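Local atomic coordinates of 6-phosphogluconolactonase (Leishmania braziliensis, PDB entry 3CSS), a protein that probably hydrolyses 6-phosphogluconolactone to 6-phosphogluconate, the second step of the oxidative branch of the pentose phosphate pathway. Residues A[93-96]-A[97-101]; A[23-26]-A[27-31]; A[225-228]-A[229-233]; A[202-205]-A[206-210]; A[50-53]-A[54-58]. All blocks are in the same frame, centred on the assembly; numbering follows the deposited sequence. Where two conformers were deposited one is given.

Interaction 1 of 5, residues A[93-96]-A[97-101]; sequences KALL and RDVPS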
loop_
_atom_site.group_PDB
_atom_site.type_symbol
_atom_site.label_atom_id
_atom_site.label_comp_id
_atom_site.label_asym_id
_atom_site.label_seq_id
_atom_site.Cartn_x
_atom_site.Cartn_y
_atom_site.Cartn_z
ATOM N N LYS A 93 -4.890 15.974 2.651
ATOM C CA LYS A 93 -4.257 17.268 2.391
ATOM C C LYS A 93 -3.723 17.338 0.971
ATOM O O LYS A 93 -3.861 18.368 0.289
ATOM C CB LYS A 93 -3.130 17.549 3.384
ATOM C CG LYS A 93 -3.606 17.812 4.797
ATOM C CD LYS A 93 -2.449 18.232 5.683
ATOM C CE LYS A 93 -2.851 18.250 7.161
ATOM N NZ LYS A 93 -2.026 19.221 7.938
ATOM N N ALA A 94 -3.127 16.235 0.523
ATOM C CA ALA A 94 -2.526 16.191 -0.797
ATOM C C ALA A 94 -3.569 16.081 -1.903
ATOM O O ALA A 94 -3.359 16.632 -2.985
ATOM C CB ALA A 94 -1.495 15.049 -0.905
ATOM N N LEU A 95 -4.689 15.396 -1.643
ATOM C CA LEU A 95 -5.569 14.989 -2.741
ATOM C C LEU A 95 -7.045 14.765 -2.394
ATOM O O LEU A 95 -7.930 15.293 -3.078
ATOM C CB LEU A 95 -4.990 13.721 -3.394
ATOM C CG LEU A 95 -5.876 12.974 -4.397
ATOM C CD1 LEU A 95 -6.104 13.826 -5.659
ATOM C CD2 LEU A 95 -5.305 11.624 -4.760
ATOM N N LEU A 96 -7.322 13.963 -1.366
ATOM C CA LEU A 96 -8.676 13.454 -1.147
ATOM C C LEU A 96 -9.647 14.522 -0.673
ATOM O O LEU A 96 -10.866 14.347 -0.747
ATOM C CB LEU A 96 -8.676 12.245 -0.180
ATOM C CG LEU A 96 -7.817 11.046 -0.576
ATOM C CD1 LEU A 96 -7.956 9.929 0.443
ATOM C CD2 LEU A 96 -8.224 10.523 -1.958
ATOM N N ARG A 97 -9.117 15.654 -0.214
ATOM C CA ARG A 97 -9.974 16.787 0.143
ATOM C C ARG A 97 -10.920 17.180 -1.008
ATOM O O ARG A 97 -12.033 17.663 -0.758
ATOM C CB ARG A 97 -9.121 17.980 0.600
ATOM C CG ARG A 97 -8.137 18.501 -0.437
ATOM C CD ARG A 97 -7.124 19.441 0.176
ATOM N NE ARG A 97 -6.118 19.888 -0.794
ATOM C CZ ARG A 97 -6.226 20.963 -1.572
ATOM N NH1 ARG A 97 -7.308 21.719 -1.540
ATOM N NH2 ARG A 97 -5.243 21.268 -2.415
ATOM N N ASP A 98 -10.499 16.970 -2.256
ATOM C CA ASP A 98 -11.304 17.351 -3.425
ATOM C C ASP A 98 -11.798 16.155 -4.251
ATOM O O ASP A 98 -12.267 16.331 -5.380
ATOM C CB ASP A 98 -10.522 18.340 -4.296
ATOM C CG ASP A 98 -10.300 19.675 -3.599
ATOM O OD1 ASP A 98 -11.250 20.193 -2.952
ATOM O OD2 ASP A 98 -9.185 20.231 -3.696
ATOM N N VAL A 99 -11.720 14.959 -3.664
ATOM C CA VAL A 99 -12.266 13.734 -4.251
ATOM C C VAL A 99 -13.604 13.449 -3.562
ATOM O O VAL A 99 -13.723 13.600 -2.338
ATOM C CB VAL A 99 -11.299 12.514 -4.076
ATOM C CG1 VAL A 99 -11.950 11.224 -4.563
ATOM C CG2 VAL A 99 -9.975 12.747 -4.823
ATOM N N PRO A 100 -14.629 13.055 -4.339
ATOM C CA PRO A 100 -15.927 12.754 -3.731
ATOM C C PRO A 100 -15.825 11.670 -2.665
ATOM O O PRO A 100 -15.130 10.668 -2.866
ATOM C CB PRO A 100 -16.783 12.299 -4.921
ATOM C CG PRO A 100 -16.109 12.866 -6.128
ATOM C CD PRO A 100 -14.642 12.839 -5.797
ATOM N N SER A 101 -16.500 11.886 -1.533
ATOM C CA SER A 101 -16.438 10.958 -0.395
ATOM C C SER A 101 -16.878 9.567 -0.804
ATOM O O SER A 101 -16.361 8.581 -0.286
ATOM C CB SER A 101 -17.324 11.435 0.763
ATOM O OG SER A 101 -16.935 12.721 1.221
#
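Arg-97 folds back over Lys-93 where helix 87-96 ends in a wide pi-type turn, followed by a type I beta turn from Leu-96 to Val-99. The widening moves the backbone N of Arg-97 well away from Lys-93 O. The side chain of Arg-97 supplies the donor instead. Its CB sits on the peptide carbon of Leu-96. CG lies between the backbone N and the carbonyl carbon (chi1 60°) and passes Leu-95 O. The chain then runs extended as far as NE, which lays CD 3.4 Å from Lys-93 O. NE donates to the same oxygen, with Arg-97 NE to Lys-93 O at 2.9 Å. This bond is bent, 141° at the hydrogen, and NE stands above the plane of the carbonyl. At the tip, Arg-97 NH1 lies 3.2 Å from Asp-98 OD2. That oxygen is well out of the guanidinium plane, so the two charges attract without a directed hydrogen bond. The stronger partner of Asp-98 OD2 is His-57 NE2, on helix 50-59.

The backbone closes the turn beneath this arm. Asp-98 N donates to Leu-95 O at 3.2 Å, and Val-99 N donates to Leu-96 O at 3.1 Å. The inner side of the turn is apolar. Leu-95, Leu-96 and Val-99 all pack on Phe-71 of strand 69-77. One methyl group joins the three: Val-99 CG2 lies 4.0 Å from Leu-96 CD2 and 4.1 Å from Leu-95 CD1.

Interaction 2 of 5, residues A[23-26]-A[27-31]; sequences EVIL and AAIDA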
loop_
_atom_site.group_PDB
_atom_site.type_symbol
_atom_site.label_atom_id
_atom_site.label_comp_id
_atom_site.label_asym_id
_atom_site.label_seq_id
_atom_site.Cartn_x
_atom_site.Cartn_y
_atom_site.Cartn_z
ATOM N N GLU A 23 1.841 7.885 -14.408
ATOM C CA GLU A 23 1.615 7.273 -15.726
ATOM C C GLU A 23 0.968 5.892 -15.645
ATOM O O GLU A 23 0.091 5.569 -16.437
ATOM C CB GLU A 23 2.925 7.189 -16.527
ATOM C CG GLU A 23 3.382 8.528 -17.099
ATOM C CD GLU A 23 2.280 9.240 -17.888
ATOM O OE1 GLU A 23 1.584 8.569 -18.692
ATOM O OE2 GLU A 23 2.094 10.463 -17.696
ATOM N N VAL A 24 1.402 5.080 -14.685
ATOM C CA VAL A 24 0.806 3.764 -14.468
ATOM C C VAL A 24 -0.680 3.883 -14.093
ATOM O O VAL A 24 -1.533 3.198 -14.659
ATOM C CB VAL A 24 1.552 2.972 -13.382
ATOM C CG1 VAL A 24 0.810 1.644 -13.099
ATOM C CG2 VAL A 24 3.013 2.715 -13.787
ATOM N N ILE A 25 -0.990 4.785 -13.167
ATOM C CA ILE A 25 -2.372 5.031 -12.761
ATOM C C ILE A 25 -3.229 5.491 -13.947
ATOM O O ILE A 25 -4.318 4.941 -14.194
ATOM C CB ILE A 25 -2.439 6.050 -11.606
ATOM C CG1 ILE A 25 -1.779 5.453 -10.358
ATOM C CG2 ILE A 25 -3.883 6.442 -11.323
ATOM C CD1 ILE A 25 -1.410 6.489 -9.281
ATOM N N LEU A 26 -2.741 6.478 -14.701
ATOM C CA LEU A 26 -3.510 6.989 -15.853
ATOM C C LEU A 26 -3.692 5.954 -16.964
ATOM O O LEU A 26 -4.723 5.949 -17.631
ATOM C CB LEU A 26 -2.861 8.240 -16.438
ATOM C CG LEU A 26 -2.745 9.451 -15.517
ATOM C CD1 LEU A 26 -2.070 10.594 -16.246
ATOM C CD2 LEU A 26 -4.087 9.867 -14.939
ATOM N N ALA A 27 -2.698 5.087 -17.149
ATOM C CA ALA A 27 -2.765 3.995 -18.126
ATOM C C ALA A 27 -3.894 3.026 -17.764
ATOM O O ALA A 27 -4.686 2.636 -18.623
ATOM C CB ALA A 27 -1.429 3.253 -18.179
ATOM N N ALA A 28 -3.979 2.669 -16.483
ATOM C CA ALA A 28 -5.027 1.766 -15.992
ATOM C C ALA A 28 -6.426 2.378 -16.146
ATOM O O ALA A 28 -7.383 1.675 -16.499
ATOM C CB ALA A 28 -4.759 1.375 -14.539
ATOM N N ILE A 29 -6.536 3.685 -15.902
ATOM C CA ILE A 29 -7.804 4.403 -16.060
ATOM C C ILE A 29 -8.227 4.469 -17.530
ATOM O O ILE A 29 -9.385 4.224 -17.843
ATOM C CB ILE A 29 -7.743 5.845 -15.497
ATOM C CG1 ILE A 29 -7.596 5.818 -13.971
ATOM C CG2 ILE A 29 -9.004 6.639 -15.902
ATOM C CD1 ILE A 29 -7.233 7.155 -13.360
ATOM N N ASP A 30 -7.292 4.803 -18.418
ATOM C CA ASP A 30 -7.588 4.885 -19.849
ATOM C C ASP A 30 -7.818 3.509 -20.479
ATOM O O ASP A 30 -8.548 3.399 -21.466
ATOM C CB ASP A 30 -6.478 5.623 -20.605
ATOM C CG ASP A 30 -6.934 6.109 -21.978
ATOM O OD1 ASP A 30 -7.680 7.114 -22.038
ATOM O OD2 ASP A 30 -6.552 5.487 -22.994
ATOM N N ALA A 31 -7.213 2.467 -19.909
ATOM C CA ALA A 31 -7.331 1.110 -20.449
ATOM C C ALA A 31 -8.624 0.384 -20.062
ATOM O O ALA A 31 -8.867 -0.726 -20.542
ATOM C CB ALA A 31 -6.127 0.269 -20.043
#
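Ile-25 and Ile-29 stack along one side of the helix, one turn apart. They form the tightly packed side of this contact. Ile-25 CG2 meets Ile-29 CD1 at 4.0 Å. The gamma branch of Ile-29 also folds over the backbone of the turn before it, with Ile-29 CG1 3.4 Å from Ile-25 O. In Ile-29, CG1 is anti to the carbonyl carbon (chi1 -67°), which turns this branch back toward Ile-25. Leu-26 joins at the margin of the pair. Its CD2 is 4.4 Å from Ile-29 CD1, a looser approach.

Both segments belong to helix 14-30 of the Rossmann-like alpha/beta fold, where helices pack against a mixed central sheet. Ile-25 and Ala-28 rest on Ile-158 of strand 158-162. The side chain of Ile-29 reaches Ala-68 just before strand 69-77, and Leu-26 touches Asp-60.

Regular alpha-helical bonds carry the backbone through both segments. Ala-27 N donates to Glu-23 O at 2.9 Å, and Asp-30 N donates to Leu-26 O, also at 2.9 Å.

The solvent side is much looser. Glu-23, Ala-27 and Asp-30 are exposed there, and their side chains do not pack on one another. The methyl group of Ala-27 covers the carbonyls below it, with Ala-27 CB 3.3 Å from Glu-23 O. Asp-30 meets the preceding turn through its CB, 3.5 Å from Leu-26 O. Its carboxylate extends away from residues 23-26, with CG anti to the backbone N (chi1 -162°).

Interaction 3 of 5, residues A[225-228]-A[229-233]; sequences NWVV and RGVLS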
loop_
_atom_site.group_PDB
_atom_site.type_symbol
_atom_site.label_atom_id
_atom_site.label_comp_id
_atom_site.label_asym_id
_atom_site.label_seq_id
_atom_site.Cartn_x
_atom_site.Cartn_y
_atom_site.Cartn_z
ATOM N N ASN A 225 18.594 -0.258 -0.217
ATOM C CA ASN A 225 19.237 -1.056 -1.257
ATOM C C ASN A 225 19.227 -2.542 -0.917
ATOM O O ASN A 225 18.973 -3.356 -1.776
ATOM C CB ASN A 225 20.653 -0.540 -1.518
ATOM C CG ASN A 225 21.359 -1.278 -2.656
ATOM O OD1 ASN A 225 22.454 -1.793 -2.468
ATOM N ND2 ASN A 225 20.740 -1.313 -3.836
ATOM N N TRP A 226 19.467 -2.903 0.346
ATOM C CA TRP A 226 19.481 -4.316 0.707
ATOM C C TRP A 226 18.110 -4.942 0.532
ATOM O O TRP A 226 17.978 -6.138 0.248
ATOM C CB TRP A 226 19.966 -4.501 2.141
ATOM C CG TRP A 226 19.000 -4.150 3.255
ATOM C CD1 TRP A 226 18.874 -2.936 3.874
ATOM C CD2 TRP A 226 18.051 -5.019 3.884
ATOM N NE1 TRP A 226 17.929 -2.996 4.840
ATOM C CE2 TRP A 226 17.392 -4.255 4.878
ATOM C CE3 TRP A 226 17.665 -6.349 3.694
ATOM C CZ2 TRP A 226 16.389 -4.786 5.691
ATOM C CZ3 TRP A 226 16.690 -6.873 4.521
ATOM C CH2 TRP A 226 16.062 -6.098 5.496
ATOM N N VAL A 227 17.083 -4.121 0.735
ATOM C CA VAL A 227 15.703 -4.579 0.552
ATOM C C VAL A 227 15.446 -4.870 -0.920
ATOM O O VAL A 227 14.914 -5.921 -1.300
ATOM C CB VAL A 227 14.704 -3.524 1.082
ATOM C CG1 VAL A 227 13.266 -4.004 0.852
ATOM C CG2 VAL A 227 14.994 -3.197 2.589
ATOM N N VAL A 228 15.786 -3.909 -1.764
ATOM C CA VAL A 228 15.609 -4.087 -3.197
ATOM C C VAL A 228 16.364 -5.334 -3.693
ATOM O O VAL A 228 15.801 -6.192 -4.390
ATOM C CB VAL A 228 16.142 -2.813 -3.919
ATOM C CG1 VAL A 228 16.230 -3.049 -5.420
ATOM C CG2 VAL A 228 15.262 -1.594 -3.632
ATOM N N ARG A 229 17.629 -5.466 -3.319
ATOM C CA ARG A 229 18.405 -6.605 -3.798
ATOM C C ARG A 229 17.882 -7.935 -3.233
ATOM O O ARG A 229 17.945 -8.973 -3.925
ATOM C CB ARG A 229 19.896 -6.389 -3.538
ATOM C CG ARG A 229 20.498 -5.402 -4.522
ATOM C CD ARG A 229 21.952 -5.145 -4.252
ATOM N NE ARG A 229 22.133 -4.570 -2.925
ATOM C CZ ARG A 229 22.597 -5.250 -1.886
ATOM N NH1 ARG A 229 22.892 -6.537 -2.016
ATOM N NH2 ARG A 229 22.745 -4.638 -0.714
ATOM N N GLY A 230 17.331 -7.900 -2.015
ATOM C CA GLY A 230 16.762 -9.090 -1.378
ATOM C C GLY A 230 15.438 -9.517 -1.984
ATOM O O GLY A 230 15.078 -10.696 -1.951
ATOM N N VAL A 231 14.695 -8.552 -2.523
ATOM C CA VAL A 231 13.464 -8.869 -3.262
ATOM C C VAL A 231 13.774 -9.429 -4.656
ATOM O O VAL A 231 13.130 -10.381 -5.129
ATOM C CB VAL A 231 12.516 -7.620 -3.345
ATOM C CG1 VAL A 231 11.370 -7.858 -4.375
ATOM C CG2 VAL A 231 11.969 -7.233 -1.944
ATOM N N LEU A 232 14.788 -8.847 -5.299
ATOM C CA LEU A 232 15.099 -9.180 -6.688
ATOM C C LEU A 232 15.937 -10.420 -6.915
ATOM O O LEU A 232 15.913 -10.968 -8.027
ATOM C CB LEU A 232 15.767 -7.997 -7.363
ATOM C CG LEU A 232 14.903 -6.765 -7.543
ATOM C CD1 LEU A 232 15.770 -5.644 -8.150
ATOM C CD2 LEU A 232 13.628 -7.045 -8.416
ATOM N N SER A 233 16.703 -10.868 -5.909
ATOM C CA SER A 233 17.568 -12.022 -6.107
ATOM C C SER A 233 16.753 -13.251 -6.473
ATOM O O SER A 233 15.760 -13.560 -5.826
ATOM C CB SER A 233 18.445 -12.281 -4.884
ATOM O OG SER A 233 17.669 -12.640 -3.761
HETATM O O HOH W 1 23.252 -2.081 0.601
#
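Asn-225 OD1 is gripped by three donors. Arg-229 NE gives it the shortest bond, 2.8 Å from NE to OD1. Arg-229 NH2 adds a weak one, 3.4 Å from the same Asn-225 OD1. A water donates to Asn-225 OD1 and accepts from Arg-229 NH2, which closes a small ring of polar contacts. NE approaches from above the plane of the amide carbonyl, and the amide and guanidinium planes are 46° apart. Arg-229 is modelled in two conformers, so this grip is certain for one of them only. The bend at chi3 (-61°) folds that conformer back along the helix to Asn-225. The other end of the amide is also held, since Asn-225 ND2 donates to the backbone oxygens of Ala-261 and Glu-263. These two bonds set which way the amide is flipped, whichever conformer Arg-229 takes.

The spacing is that of residues i and i+4 on an alpha helix. Arg-229 N donates to Asn-225 O at 2.9 Å in a nearly straight bond. Gly-230 N donates to Trp-226 O, also at 2.9 Å. The indole of Trp-226 packs on its neighbour, with Val-227 CG2 over the ring centre. Its NE1 bonds to Ser-165 O. Val-228 is flanked by Leu-232 one turn on, with Val-228 CG1 3.8 Å from Leu-232 CD1.

Helix 225-232 is the helix of a beta-alpha-beta crossover between parallel strands 214-219 and 252-257. Val-228 packs on Leu-257 and Leu-232 on Leu-255, which seats the apolar side of the helix on strand 252-257.

Interaction 4 of 5, residues A[202-205]-A[206-210]; sequences VTLS and KTVIQ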
loop_
_atom_site.group_PDB
_atom_site.type_symbol
_atom_site.label_atom_id
_atom_site.label_comp_id
_atom_site.label_asym_id
_atom_site.label_seq_id
_atom_site.Cartn_x
_atom_site.Cartn_y
_atom_site.Cartn_z
ATOM N N VAL A 202 -3.219 -1.287 10.835
ATOM C CA VAL A 202 -3.910 -2.246 10.001
ATOM C C VAL A 202 -3.275 -2.196 8.617
ATOM O O VAL A 202 -2.733 -1.154 8.199
ATOM C CB VAL A 202 -5.427 -2.005 9.928
ATOM C CG1 VAL A 202 -6.051 -2.210 11.311
ATOM C CG2 VAL A 202 -5.733 -0.638 9.424
ATOM N N THR A 203 -3.324 -3.332 7.932
ATOM C CA THR A 203 -2.713 -3.460 6.614
ATOM C C THR A 203 -3.495 -4.440 5.745
ATOM O O THR A 203 -4.022 -5.426 6.241
ATOM C CB THR A 203 -1.217 -3.925 6.729
ATOM O OG1 THR A 203 -0.598 -3.872 5.440
ATOM C CG2 THR A 203 -1.091 -5.320 7.346
ATOM N N LEU A 204 -3.570 -4.151 4.451
ATOM C CA LEU A 204 -3.888 -5.181 3.489
ATOM C C LEU A 204 -2.892 -6.322 3.695
ATOM O O LEU A 204 -1.712 -6.093 4.010
ATOM C CB LEU A 204 -3.828 -4.638 2.067
ATOM C CG LEU A 204 -4.854 -3.572 1.681
ATOM C CD1 LEU A 204 -4.668 -3.129 0.230
ATOM C CD2 LEU A 204 -6.303 -4.038 1.981
ATOM N N SER A 205 -3.381 -7.552 3.543
ATOM C CA SER A 205 -2.555 -8.726 3.744
ATOM C C SER A 205 -1.711 -9.025 2.521
ATOM O O SER A 205 -1.955 -8.499 1.447
ATOM C CB SER A 205 -3.449 -9.930 4.053
ATOM O OG SER A 205 -4.284 -10.209 2.932
ATOM N N LYS A 206 -0.713 -9.885 2.689
ATOM C CA LYS A 206 0.081 -10.370 1.558
ATOM C C LYS A 206 -0.817 -10.877 0.434
ATOM O O LYS A 206 -0.566 -10.616 -0.735
ATOM C CB LYS A 206 1.034 -11.483 2.007
ATOM C CG LYS A 206 2.097 -11.028 2.967
ATOM C CD LYS A 206 3.113 -12.128 3.303
ATOM C CE LYS A 206 2.480 -13.308 3.972
ATOM N NZ LYS A 206 3.513 -14.381 4.252
ATOM N N THR A 207 -1.856 -11.625 0.802
ATOM C CA THR A 207 -2.796 -12.217 -0.164
ATOM C C THR A 207 -3.426 -11.175 -1.076
ATOM O O THR A 207 -3.462 -11.332 -2.299
ATOM C CB THR A 207 -3.907 -12.988 0.573
ATOM O OG1 THR A 207 -3.310 -13.908 1.492
ATOM C CG2 THR A 207 -4.759 -13.773 -0.424
ATOM N N VAL A 208 -3.936 -10.104 -0.482
ATOM C CA VAL A 208 -4.584 -9.048 -1.273
ATOM C C VAL A 208 -3.575 -8.481 -2.252
ATOM O O VAL A 208 -3.850 -8.312 -3.435
ATOM C CB VAL A 208 -5.156 -7.931 -0.394
ATOM C CG1 VAL A 208 -5.714 -6.809 -1.248
ATOM C CG2 VAL A 208 -6.235 -8.474 0.538
ATOM N N ILE A 209 -2.377 -8.196 -1.754
ATOM C CA ILE A 209 -1.328 -7.635 -2.612
ATOM C C ILE A 209 -0.959 -8.582 -3.760
ATOM O O ILE A 209 -0.775 -8.148 -4.906
ATOM C CB ILE A 209 -0.099 -7.218 -1.752
ATOM C CG1 ILE A 209 -0.519 -6.100 -0.804
ATOM C CG2 ILE A 209 1.031 -6.739 -2.628
ATOM C CD1 ILE A 209 0.460 -5.813 0.316
ATOM N N GLN A 210 -0.921 -9.878 -3.461
ATOM C CA GLN A 210 -0.555 -10.908 -4.428
ATOM C C GLN A 210 -1.658 -11.225 -5.464
ATOM O O GLN A 210 -1.386 -11.909 -6.453
ATOM C CB GLN A 210 -0.116 -12.171 -3.691
ATOM C CG GLN A 210 1.203 -11.995 -2.962
ATOM C CD GLN A 210 1.547 -13.167 -2.081
ATOM O OE1 GLN A 210 0.648 -13.865 -1.608
ATOM N NE2 GLN A 210 2.837 -13.384 -1.831
#
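The chain passes from strand 202-204 into helix 206-210 through Ser-205, whose O accepts from Ile-209 N at 3.2 Å, and the two axes differ in direction by only 33°. Ser-205 holds the N-cap position. Its OG accepts from Val-208 N in a weak but fairly straight bond, 3.4 Å from OG to N. The hydroxyl stands between the backbone N and the carbonyl carbon (chi1 64°), a setting that turns it over the first helical turn. Val-208 CG2 then packs against it, 3.5 Å from Ser-205 OG. The stronger partner of this hydroxyl is His-184 O.

Leu-204 and Val-208 add an apolar contact and cross at about a right angle, with Leu-204 CD1 4.1 Å from Val-208 CG1. Leu-204 also packs on Ile-72 of strand 69-77 and Leu-137 of helix 123-140. The amine of Lys-206 forms a salt bridge with Glu-182.

Ser-205 is buried, yet its polar atoms have partners on both sides of the junction. Its hydroxyl meets an amide of the first helical turn and a backbone oxygen beside strand 186-189, so one small side chain ties the helix start to the sheet margin.

Interaction 5 of 5, residues A[50-53]-A[54-58]; sequences KRLY and EELHE. With PO4 (phosphate ion), chain B.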
loop_
_atom_site.group_PDB
_atom_site.type_symbol
_atom_site.label_atom_id
_atom_site.label_comp_id
_atom_site.label_asym_id
_atom_site.label_seq_id
_atom_site.Cartn_x
_atom_site.Cartn_y
_atom_site.Cartn_z
ATOM N N LYS A 50 3.408 11.325 -1.158
ATOM C CA LYS A 50 2.764 12.617 -1.015
ATOM C C LYS A 50 2.857 13.444 -2.313
ATOM O O LYS A 50 1.872 14.048 -2.740
ATOM C CB LYS A 50 3.391 13.375 0.151
ATOM C CG LYS A 50 2.748 14.732 0.417
ATOM C CD LYS A 50 3.324 15.408 1.641
ATOM C CE LYS A 50 4.740 15.841 1.459
ATOM N NZ LYS A 50 5.115 16.854 2.519
ATOM N N ARG A 51 4.034 13.485 -2.922
ATOM C CA ARG A 51 4.164 14.295 -4.120
ATOM C C ARG A 51 3.357 13.731 -5.293
ATOM O O ARG A 51 2.751 14.516 -6.014
ATOM C CB ARG A 51 5.613 14.570 -4.455
ATOM C CG ARG A 51 6.189 15.560 -3.487
ATOM C CD ARG A 51 7.654 15.385 -3.390
ATOM N NE ARG A 51 8.245 15.495 -4.712
ATOM C CZ ARG A 51 9.519 15.776 -4.914
ATOM N NH1 ARG A 51 10.311 15.954 -3.870
ATOM N NH2 ARG A 51 9.983 15.874 -6.145
ATOM N N LEU A 52 3.265 12.406 -5.424
ATOM C CA LEU A 52 2.368 11.796 -6.407
ATOM C C LEU A 52 0.930 12.280 -6.226
ATOM O O LEU A 52 0.267 12.689 -7.187
ATOM C CB LEU A 52 2.413 10.279 -6.296
ATOM C CG LEU A 52 1.380 9.485 -7.088
ATOM C CD1 LEU A 52 1.514 9.730 -8.597
ATOM C CD2 LEU A 52 1.507 7.997 -6.743
ATOM N N TYR A 53 0.443 12.218 -4.997
ATOM C CA TYR A 53 -0.911 12.640 -4.693
ATOM C C TYR A 53 -1.151 14.114 -5.058
ATOM O O TYR A 53 -2.189 14.456 -5.637
ATOM C CB TYR A 53 -1.265 12.342 -3.236
ATOM C CG TYR A 53 -1.084 10.886 -2.833
ATOM C CD1 TYR A 53 -1.043 9.847 -3.791
ATOM C CD2 TYR A 53 -0.972 10.541 -1.500
ATOM C CE1 TYR A 53 -0.868 8.533 -3.418
ATOM C CE2 TYR A 53 -0.797 9.200 -1.115
ATOM C CZ TYR A 53 -0.736 8.208 -2.073
ATOM O OH TYR A 53 -0.544 6.886 -1.701
ATOM N N GLU A 54 -0.178 14.966 -4.748
ATOM C CA GLU A 54 -0.254 16.379 -5.093
ATOM C C GLU A 54 -0.342 16.561 -6.606
ATOM O O GLU A 54 -1.111 17.393 -7.108
ATOM C CB GLU A 54 0.948 17.125 -4.499
ATOM C CG GLU A 54 0.907 17.190 -2.977
ATOM C CD GLU A 54 2.097 17.879 -2.380
ATOM O OE1 GLU A 54 3.002 18.265 -3.144
ATOM O OE2 GLU A 54 2.109 18.047 -1.149
ATOM N N GLU A 55 0.446 15.778 -7.333
ATOM C CA GLU A 55 0.450 15.859 -8.791
ATOM C C GLU A 55 -0.887 15.389 -9.369
ATOM O O GLU A 55 -1.430 16.023 -10.266
ATOM C CB GLU A 55 1.601 15.065 -9.391
ATOM C CG GLU A 55 1.732 15.250 -10.893
ATOM C CD GLU A 55 3.089 14.883 -11.384
ATOM O OE1 GLU A 55 3.938 14.516 -10.536
ATOM O OE2 GLU A 55 3.312 14.968 -12.611
ATOM N N LEU A 56 -1.427 14.283 -8.859
ATOM C CA LEU A 56 -2.779 13.861 -9.250
ATOM C C LEU A 56 -3.823 14.951 -8.974
ATOM O O LEU A 56 -4.739 15.192 -9.776
ATOM C CB LEU A 56 -3.176 12.592 -8.502
ATOM C CG LEU A 56 -2.404 11.326 -8.876
ATOM C CD1 LEU A 56 -2.728 10.206 -7.857
ATOM C CD2 LEU A 56 -2.704 10.868 -10.325
ATOM N N HIS A 57 -3.689 15.623 -7.838
ATOM C CA HIS A 57 -4.625 16.699 -7.497
ATOM C C HIS A 57 -4.582 17.866 -8.502
ATOM O O HIS A 57 -5.627 18.433 -8.864
ATOM C CB HIS A 57 -4.360 17.223 -6.097
ATOM C CG HIS A 57 -5.355 18.247 -5.652
ATOM N ND1 HIS A 57 -5.214 19.583 -5.947
ATOM C CD2 HIS A 57 -6.522 18.127 -4.978
ATOM C CE1 HIS A 57 -6.241 20.250 -5.442
ATOM N NE2 HIS A 57 -7.047 19.386 -4.844
ATOM N N GLU A 58 -3.373 18.220 -8.933
ATOM C CA GLU A 58 -3.191 19.334 -9.851
ATOM C C GLU A 58 -3.563 19.009 -11.290
ATOM O O GLU A 58 -4.086 19.873 -11.991
ATOM C CB GLU A 58 -1.748 19.827 -9.787
ATOM C CG GLU A 58 -1.379 20.389 -8.434
ATOM C CD GLU A 58 -2.404 21.415 -7.945
ATOM O OE1 GLU A 58 -2.616 22.419 -8.674
ATOM O OE2 GLU A 58 -2.994 21.211 -6.850
HETATM P P PO4 B . 5.128 19.774 -0.758
HETATM O O1 PO4 B . 4.625 21.141 -0.341
HETATM O O2 PO4 B . 4.846 19.633 -2.223
HETATM O O3 PO4 B . 4.330 18.719 -0.012
HETATM O O4 PO4 B . 6.584 19.575 -0.472
#
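The ring of Tyr-53 meets Leu-56 at its edge, near the ring plane, with Tyr-53 CD1 4.4 Å from Leu-56 CD1. Met-90 and Ala-94 of helix 87-96 and Leu-160 of strand 158-162 also pack on Tyr-53. The His-57 ring has Glu-58 CD at its edge, in plane. His-57 ND1 donates to Glu-58 OE2 at 2.9 Å, while NE2 is taken by Asp-98, in the loop after helix 87-96.

Tyr-53, Leu-56, His-57 and Glu-58 lie on alpha helix 50-59 of the Rossmann-like fold. Its inner side is apolar: Leu-52 CD1 touches Leu-56 CG at 4.2 Å, and Leu-52 packs on Leu-160. Tyr-53 OH bonds to Ser-44 O.

Lys-50 and Glu-54 extend alongside each other on the outer side. Lys-50 CG is anti to the backbone N (chi1 -178°), which brings it alongside the carboxylate, 3.7 Å from Glu-54 OE2. Their charged ends do not meet. A phosphate ion, probably from the crystallisation liquor, lies beyond both. Lys-50 NZ donates to phosphate O3 in a weak bond of 3.2 Å. The carboxylate faces the ion with both oxygens. Each spacing is short enough that an acid group probably holds a proton there: Glu-54 OE1 is 2.5 Å from phosphate O2, and Glu-54 OE2 is 2.6 Å from phosphate O3.

Overall arrangement
All five contacts are local, so each closes a helical turn or a helix end, and none nests in or crosses another. From the N terminus the order is interaction 2, interaction 5, interaction 1, interaction 4 and interaction 3. The first three form a connected row. Ile-25 of interaction 2 packs on Leu-52 and Leu-56 of interaction 5. Interaction 5 in turn packs on interaction 1, Tyr-53 against Ala-94. This row ties helices 14-30, 50-59 and 87-96 together. Interaction 4 starts the short helix before strand 214-219, and interaction 3 lies on the helix after it. Interactions 1 and 3 sit on opposite sides of the chain's centre, with their own centres about 34 Å apart.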